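Local coordinates for mobilization protein A (Pseudomonas aeruginosa, PDB 2NS6), which nicks one DNA strand at the plasmid's transfer origin and locally unwinds the DNA, as part of the relaxosome that drives conjugative plasmid transfer, at residues L78-T83 / E116-H121; D36-A41 / A109-G114; K88-E93 / A176-E181. All coordinates share one frame; numbering follows the deposited sequence.

Interaction 1: L78-T83 / E116-H121; sequences LPVELT and ENPHCH. With MN (manganese (II) ion), chain B.
Leu78 meets Pro118 first through the backbone: its N donates to Pro118 O at 2.8 Å, with 164° at the hydrogen. From there the side chain can be followed outward. Leu78 CB rests 3.5 Å from the same Pro118 O. CG lies anti to the carbonyl carbon (chi1 -67°), which carries the chain onward past the CA of His119. CD1 then lies 4.0 Å from the carbonyl carbon of His119 and ends 4.4 Å from Cys120 CB, so the leucine runs alongside two residues of the strand.

On the solvent side Val80 crosses the proline ring at about a right angle, and its CG1 presses on Pro118 CD at 3.4 Å, tighter than usual for two carbons. The same methyl touches Glu116 O.

The far side of strand 117-124 serves the manganese. His119 ND1 donates to Asn117 O at 2.9 Å, nearly straight and in the plane of both ring and carbonyl. That bond, with the metal bond at His119 NE2 (2.3 Å), holds the ring's rotation. His121 NE2 adds a second ligand; His111 and a water complete the set. His119 and His121, with Cys120 between them, are consistent with the HUH motif of relaxases; His111 from the neighbouring strand is the third histidine.

The loop 78-83 leaves strand 71-77, whose Phe76 bonds to Cys120 through the backbone, and leads into helix 84-99. Pro118 touches Gln87 of that helix, while Leu78 leans on Trp172 of helix 164-181.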
# COMPACT_ATOMS: atom_id res chain seq x y z
N LEU A 78 -14.36 -1.60 -5.22
CA LEU A 78 -14.88 -2.58 -4.27
C LEU A 78 -16.34 -2.95 -4.60
O LEU A 78 -17.11 -2.09 -5.01
CB LEU A 78 -14.80 -2.02 -2.84
CG LEU A 78 -13.41 -1.79 -2.25
CD1 LEU A 78 -13.52 -0.98 -0.97
CD2 LEU A 78 -12.73 -3.14 -1.98
N PRO A 79 -16.72 -4.22 -4.42
CA PRO A 79 -18.10 -4.63 -4.72
C PRO A 79 -19.09 -3.86 -3.84
O PRO A 79 -18.96 -3.85 -2.61
CB PRO A 79 -18.10 -6.12 -4.41
CG PRO A 79 -16.68 -6.53 -4.68
CD PRO A 79 -15.90 -5.39 -4.07
N VAL A 80 -20.09 -3.22 -4.46
CA VAL A 80 -21.08 -2.45 -3.71
C VAL A 80 -22.03 -3.27 -2.86
O VAL A 80 -22.59 -2.77 -1.88
CB VAL A 80 -21.95 -1.56 -4.63
CG1 VAL A 80 -21.24 -0.25 -4.94
CG2 VAL A 80 -22.28 -2.30 -5.91
N GLU A 81 -22.23 -4.54 -3.23
CA GLU A 81 -23.13 -5.42 -2.49
C GLU A 81 -22.59 -5.75 -1.11
O GLU A 81 -23.35 -5.97 -0.16
CB GLU A 81 -23.35 -6.72 -3.26
CG GLU A 81 -23.73 -6.57 -4.74
CD GLU A 81 -22.59 -6.94 -5.67
OE1 GLU A 81 -21.53 -6.26 -5.65
OE2 GLU A 81 -22.73 -7.92 -6.43
N LEU A 82 -21.27 -5.82 -1.00
CA LEU A 82 -20.60 -6.16 0.25
C LEU A 82 -20.83 -5.11 1.34
O LEU A 82 -20.98 -3.92 1.05
CB LEU A 82 -19.09 -6.34 -0.01
CG LEU A 82 -18.48 -7.75 -0.04
CD1 LEU A 82 -19.40 -8.76 -0.69
CD2 LEU A 82 -17.14 -7.70 -0.77
N THR A 83 -20.88 -5.55 2.60
CA THR A 83 -21.06 -4.61 3.69
C THR A 83 -19.70 -3.99 3.95
O THR A 83 -18.69 -4.47 3.43
CB THR A 83 -21.52 -5.31 4.99
OG1 THR A 83 -20.46 -6.14 5.49
CG2 THR A 83 -22.76 -6.16 4.73
N GLU A 116 -21.87 4.95 -4.65
CA GLU A 116 -22.11 3.91 -5.65
C GLU A 116 -20.78 3.41 -6.21
O GLU A 116 -20.76 2.52 -7.06
CB GLU A 116 -22.97 4.46 -6.80
CG GLU A 116 -24.34 4.99 -6.38
CD GLU A 116 -25.38 3.89 -6.26
OE1 GLU A 116 -25.78 3.32 -7.31
OE2 GLU A 116 -25.82 3.60 -5.13
N ASN A 117 -19.68 3.99 -5.75
CA ASN A 117 -18.37 3.60 -6.24
C ASN A 117 -17.29 3.49 -5.16
O ASN A 117 -16.29 4.21 -5.18
CB ASN A 117 -17.92 4.58 -7.34
CG ASN A 117 -18.93 4.68 -8.48
OD1 ASN A 117 -19.19 3.70 -9.20
ND2 ASN A 117 -19.51 5.86 -8.66
N PRO A 118 -17.48 2.59 -4.18
CA PRO A 118 -16.49 2.42 -3.11
C PRO A 118 -15.20 1.90 -3.74
O PRO A 118 -15.24 1.00 -4.59
CB PRO A 118 -17.14 1.37 -2.21
CG PRO A 118 -18.60 1.60 -2.41
CD PRO A 118 -18.69 1.80 -3.90
N HIS A 119 -14.07 2.46 -3.35
CA HIS A 119 -12.79 2.02 -3.90
C HIS A 119 -11.67 2.05 -2.86
O HIS A 119 -11.80 2.66 -1.79
CB HIS A 119 -12.40 2.87 -5.12
CG HIS A 119 -12.40 4.34 -4.85
ND1 HIS A 119 -13.56 5.07 -4.72
CD2 HIS A 119 -11.38 5.22 -4.65
CE1 HIS A 119 -13.26 6.33 -4.46
NE2 HIS A 119 -11.95 6.45 -4.41
N CYS A 120 -10.56 1.39 -3.19
CA CYS A 120 -9.43 1.32 -2.28
C CYS A 120 -8.11 1.83 -2.86
O CYS A 120 -7.75 1.48 -3.98
CB CYS A 120 -9.24 -0.14 -1.83
SG CYS A 120 -7.85 -0.39 -0.71
N HIS A 121 -7.42 2.68 -2.11
CA HIS A 121 -6.12 3.21 -2.55
C HIS A 121 -5.09 2.46 -1.71
O HIS A 121 -5.23 2.38 -0.50
CB HIS A 121 -6.01 4.71 -2.29
CG HIS A 121 -6.88 5.55 -3.18
ND1 HIS A 121 -6.44 6.05 -4.39
CD2 HIS A 121 -8.15 5.98 -3.03
CE1 HIS A 121 -7.41 6.75 -4.95
NE2 HIS A 121 -8.46 6.73 -4.14
MN MN B . -10.44 8.01 -3.76
O HOH W 1 -12.38 9.35 -3.61

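Interaction 2: D36-A41 / A109-G114; sequences DEVLHA and AIHAGG. With MN (manganese (II) ion), chain B.
Glu37 to Ala41 run antiparallel to Ala109 to Gly113, with Val38-His111 and Ala41-Ala109 as non-hydrogen-bonded pairs, His40-Ile110 as a hydrogen-bonded one, and a beta bulge at Leu39. Three backbone bonds hold the ribbon: Ala112 N to Glu37 O at 2.9 Å, Leu39 N to Ile110 O at 3.0 Å and Ile110 N to His40 O at 2.7 Å. Ile110 is thus gripped at both its N and its O, by the two residues Leu39 and His40.

On the face of Val38 and His111, Glu37 lies across the His111 ring. Its CG stands over one face of the imidazole, 4.1 Å from the centroid and 17° off the normal, a CH-pi contact. A bend at chi2 (66°) then turns the carboxylate along the strand past His111 CB, and OE1 accepts a hydrogen bond of 2.6 Å from a water. Val38 CG2 also leans obliquely against the ring.

His40 and Ile110 lie on the face turned to helix 84-99. Ile110 CD1 lies against His40 CB and Lys88 of that helix packs on the histidine, while His40 NE2 is held by Glu42. At the bulge, Leu39 CD1 packs on Ala112 CB at 3.5 Å.

His111 ND1 and the water held by Glu37 both bind the manganese, each at 2.4 Å. The other ring nitrogen, NE2, donates to Ile25 O, leaving ND1 to give its lone pair to the metal. Glu37 therefore acts as a second-shell residue, positioning a metal-bound water without binding the ion itself.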
# COMPACT_ATOMS: atom_id res chain seq x y z
N ASP A 36 -14.85 12.45 5.88
CA ASP A 36 -16.04 11.71 5.50
C ASP A 36 -15.85 10.79 4.30
O ASP A 36 -16.53 9.77 4.19
CB ASP A 36 -17.20 12.67 5.29
CG ASP A 36 -17.97 12.92 6.58
OD1 ASP A 36 -17.33 12.84 7.65
OD2 ASP A 36 -19.19 13.19 6.53
N GLU A 37 -14.91 11.13 3.43
CA GLU A 37 -14.64 10.30 2.27
C GLU A 37 -13.93 8.98 2.66
O GLU A 37 -14.00 8.00 1.92
CB GLU A 37 -13.82 11.09 1.26
CG GLU A 37 -13.37 10.29 0.05
CD GLU A 37 -14.52 9.85 -0.83
OE1 GLU A 37 -14.27 9.11 -1.80
OE2 GLU A 37 -15.67 10.25 -0.55
N VAL A 38 -13.26 8.97 3.82
CA VAL A 38 -12.54 7.77 4.27
C VAL A 38 -13.35 6.87 5.20
O VAL A 38 -13.74 7.27 6.29
CB VAL A 38 -11.23 8.13 5.01
CG1 VAL A 38 -10.45 6.84 5.33
CG2 VAL A 38 -10.39 9.04 4.15
N LEU A 39 -13.58 5.64 4.75
CA LEU A 39 -14.35 4.64 5.48
C LEU A 39 -13.47 3.70 6.30
O LEU A 39 -13.93 3.08 7.27
CB LEU A 39 -15.18 3.82 4.49
CG LEU A 39 -16.62 4.23 4.13
CD1 LEU A 39 -16.79 5.73 4.07
CD2 LEU A 39 -16.98 3.58 2.80
N HIS A 40 -12.20 3.58 5.90
CA HIS A 40 -11.26 2.71 6.57
C HIS A 40 -9.83 2.99 6.14
O HIS A 40 -9.58 3.35 4.99
CB HIS A 40 -11.56 1.25 6.25
CG HIS A 40 -10.59 0.28 6.84
ND1 HIS A 40 -10.45 0.10 8.20
CD2 HIS A 40 -9.72 -0.58 6.26
CE1 HIS A 40 -9.53 -0.82 8.43
NE2 HIS A 40 -9.07 -1.25 7.26
N ALA A 41 -8.89 2.81 7.06
CA ALA A 41 -7.48 3.01 6.77
C ALA A 41 -6.67 2.05 7.63
O ALA A 41 -7.06 1.74 8.75
CB ALA A 41 -7.08 4.45 7.07
N ALA A 109 -6.32 2.73 2.16
CA ALA A 109 -7.48 3.44 2.65
C ALA A 109 -8.64 3.07 1.74
O ALA A 109 -8.46 2.84 0.54
CB ALA A 109 -7.20 4.95 2.60
N ILE A 110 -9.83 2.98 2.32
CA ILE A 110 -11.04 2.67 1.56
C ILE A 110 -11.81 3.98 1.46
O ILE A 110 -11.98 4.68 2.46
CB ILE A 110 -11.93 1.61 2.29
CG1 ILE A 110 -11.29 0.22 2.17
CG2 ILE A 110 -13.35 1.62 1.69
CD1 ILE A 110 -11.99 -0.87 2.99
N HIS A 111 -12.27 4.32 0.26
CA HIS A 111 -13.02 5.55 0.03
C HIS A 111 -14.48 5.34 -0.37
O HIS A 111 -14.82 4.34 -1.02
CB HIS A 111 -12.33 6.40 -1.04
CG HIS A 111 -11.11 7.11 -0.56
ND1 HIS A 111 -10.31 7.86 -1.40
CD2 HIS A 111 -10.55 7.20 0.67
CE1 HIS A 111 -9.32 8.39 -0.70
NE2 HIS A 111 -9.44 8.00 0.56
N ALA A 112 -15.34 6.29 -0.01
CA ALA A 112 -16.75 6.21 -0.36
C ALA A 112 -17.01 7.04 -1.61
O ALA A 112 -17.62 8.11 -1.53
CB ALA A 112 -17.61 6.74 0.79
N GLY A 113 -16.55 6.57 -2.77
CA GLY A 113 -16.78 7.31 -4.00
C GLY A 113 -18.26 7.56 -4.17
O GLY A 113 -18.99 6.72 -4.71
N GLY A 114 -18.72 8.72 -3.69
CA GLY A 114 -20.13 9.04 -3.76
C GLY A 114 -20.85 8.12 -2.80
O GLY A 114 -21.17 8.49 -1.66
MN MN B . -10.44 8.01 -3.76
O HOH W 1 -12.38 9.35 -3.61

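Interaction 3: K88-E93 / A176-E181; sequences KALASE and ANRALE
Glu93 and Arg178 both start with CG anti to the backbone N (chi1 -173° in the glutamate), but then differ: Glu93 stays extended beyond CG, while Arg178 folds at chi2 and chi3. The two side chains therefore approach from opposite directions and bring their charged ends together between the helices. The carboxylate does not line up with the guanidinium edge. It sits over one face, the two planes 75° apart, with OE2 3.1 Å above the guanidinium plane and displaced toward its rim. OE1 is modelled 2.5 Å from Arg178 NH1, a salt bridge whose exact length is doubtful because it is so short. With the acid above the plane, the attraction is that of opposite charges, without a hydrogen bond along an N-H.

Helices 84-99 and 164-181 pack here nearly antiparallel, the short segments 152° apart and 10.5 Å between axes, both lying over the face of the relaxase's antiparallel sheet away from the three-histidine manganese site. Leu90 supplies the apolar part. Its CD1 lies at the edge of the Arg178 guanidinium, 3.8 Å from NH1, and also meets Ala179 CB at 4.1 Å. The other methyl, CD2, reaches Ala176, 4.4 Å from its CB. Ala176 turns its CB away and offers its backbone, N 3.9 Å from Leu90 CD1, and Ala179 presents only a methyl.

Glu93 has further partners: OE1 is hydrogen-bonded to His175 ND1, and OE2 makes a long, weak ion pair with Arg182. Around Leu90, Trp172 and His175 of helix 164-181 join Leu82 from the loop before helix 84-99.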
# COMPACT_ATOMS: atom_id res chain seq x y z
N LYS A 88 -13.85 -4.19 4.29
CA LYS A 88 -12.62 -4.04 5.08
C LYS A 88 -11.80 -5.33 5.08
O LYS A 88 -10.60 -5.29 4.86
CB LYS A 88 -12.94 -3.67 6.53
CG LYS A 88 -13.54 -2.29 6.72
CD LYS A 88 -13.86 -2.06 8.19
CE LYS A 88 -14.44 -0.68 8.41
NZ LYS A 88 -14.63 -0.37 9.84
N ALA A 89 -12.45 -6.46 5.32
CA ALA A 89 -11.74 -7.73 5.33
C ALA A 89 -11.14 -8.02 3.97
O ALA A 89 -9.98 -8.44 3.87
CB ALA A 89 -12.68 -8.87 5.76
N LEU A 90 -11.92 -7.80 2.91
CA LEU A 90 -11.44 -8.05 1.54
C LEU A 90 -10.21 -7.22 1.16
O LEU A 90 -9.24 -7.76 0.63
CB LEU A 90 -12.57 -7.79 0.54
CG LEU A 90 -12.20 -7.85 -0.95
CD1 LEU A 90 -11.65 -9.22 -1.30
CD2 LEU A 90 -13.43 -7.54 -1.80
N ALA A 91 -10.26 -5.92 1.43
CA ALA A 91 -9.16 -5.01 1.11
C ALA A 91 -7.89 -5.41 1.87
O ALA A 91 -6.80 -5.47 1.29
CB ALA A 91 -9.54 -3.57 1.46
N SER A 92 -8.04 -5.66 3.17
CA SER A 92 -6.92 -6.06 4.01
C SER A 92 -6.35 -7.35 3.45
O SER A 92 -5.13 -7.50 3.28
CB SER A 92 -7.37 -6.33 5.45
OG SER A 92 -8.07 -5.22 5.98
N GLU A 93 -7.25 -8.28 3.17
CA GLU A 93 -6.87 -9.58 2.63
C GLU A 93 -6.05 -9.42 1.35
O GLU A 93 -5.00 -10.05 1.20
CB GLU A 93 -8.12 -10.41 2.35
CG GLU A 93 -7.85 -11.85 1.93
CD GLU A 93 -9.08 -12.52 1.34
OE1 GLU A 93 -9.55 -12.05 0.28
OE2 GLU A 93 -9.56 -13.51 1.91
N ALA A 176 -12.13 -10.78 -4.87
CA ALA A 176 -13.46 -10.18 -4.83
C ALA A 176 -14.53 -11.26 -5.04
O ALA A 176 -15.48 -11.35 -4.27
CB ALA A 176 -13.59 -9.10 -5.90
N ASN A 177 -14.36 -12.09 -6.07
CA ASN A 177 -15.32 -13.15 -6.35
C ASN A 177 -15.52 -14.06 -5.14
O ASN A 177 -16.65 -14.29 -4.71
CB ASN A 177 -14.84 -13.97 -7.55
CG ASN A 177 -14.90 -13.19 -8.85
OD1 ASN A 177 -14.24 -13.54 -9.83
ND2 ASN A 177 -15.70 -12.14 -8.87
N ARG A 178 -14.42 -14.56 -4.60
CA ARG A 178 -14.49 -15.43 -3.43
C ARG A 178 -15.30 -14.76 -2.31
O ARG A 178 -16.19 -15.37 -1.73
CB ARG A 178 -13.08 -15.75 -2.93
CG ARG A 178 -13.05 -16.72 -1.76
CD ARG A 178 -11.95 -16.38 -0.76
NE ARG A 178 -12.17 -15.08 -0.13
CZ ARG A 178 -11.71 -13.92 -0.61
NH1 ARG A 178 -11.96 -12.79 0.03
NH2 ARG A 178 -10.96 -13.90 -1.70
N ALA A 179 -14.98 -13.50 -2.02
CA ALA A 179 -15.67 -12.76 -0.96
C ALA A 179 -17.16 -12.62 -1.23
O ALA A 179 -17.98 -12.64 -0.30
CB ALA A 179 -15.05 -11.38 -0.81
N LEU A 180 -17.51 -12.46 -2.50
CA LEU A 180 -18.90 -12.31 -2.90
C LEU A 180 -19.72 -13.57 -2.64
O LEU A 180 -20.78 -13.49 -2.02
CB LEU A 180 -18.98 -11.94 -4.38
CG LEU A 180 -18.73 -10.46 -4.69
CD1 LEU A 180 -18.64 -10.23 -6.20
CD2 LEU A 180 -19.87 -9.66 -4.09
N GLU A 181 -19.23 -14.72 -3.08
CA GLU A 181 -19.98 -15.94 -2.88
C GLU A 181 -20.15 -16.32 -1.41
O GLU A 181 -21.25 -16.71 -1.00
CB GLU A 181 -19.38 -17.11 -3.67
CG GLU A 181 -18.03 -17.59 -3.21
CD GLU A 181 -17.69 -18.97 -3.76
OE1 GLU A 181 -18.44 -19.93 -3.45
OE2 GLU A 181 -16.68 -19.11 -4.49

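Along the chain the segments alternate: 36-41, 78-83, 88-93, 109-114, 116-121, then 176-181. Interactions 1 and 2 have centres 9 Å apart and share the five-stranded antiparallel sheet, where strands 117-124 and 106-113 are neighbours; together they supply the three histidines of one manganese and share the water bound to it. Interaction 3, about 10 Å centre to centre from interaction 1 and 16 Å from interaction 2, joins two helices over the opposite face. Leu82 and Pro79 of interaction 1 pack against Leu90 and Leu180, and Ile110 of interaction 2 reaches Lys88 and Ala91. The sheet thus has the three-histidine metal site on one face and helices 84-99 and 164-181 on the other.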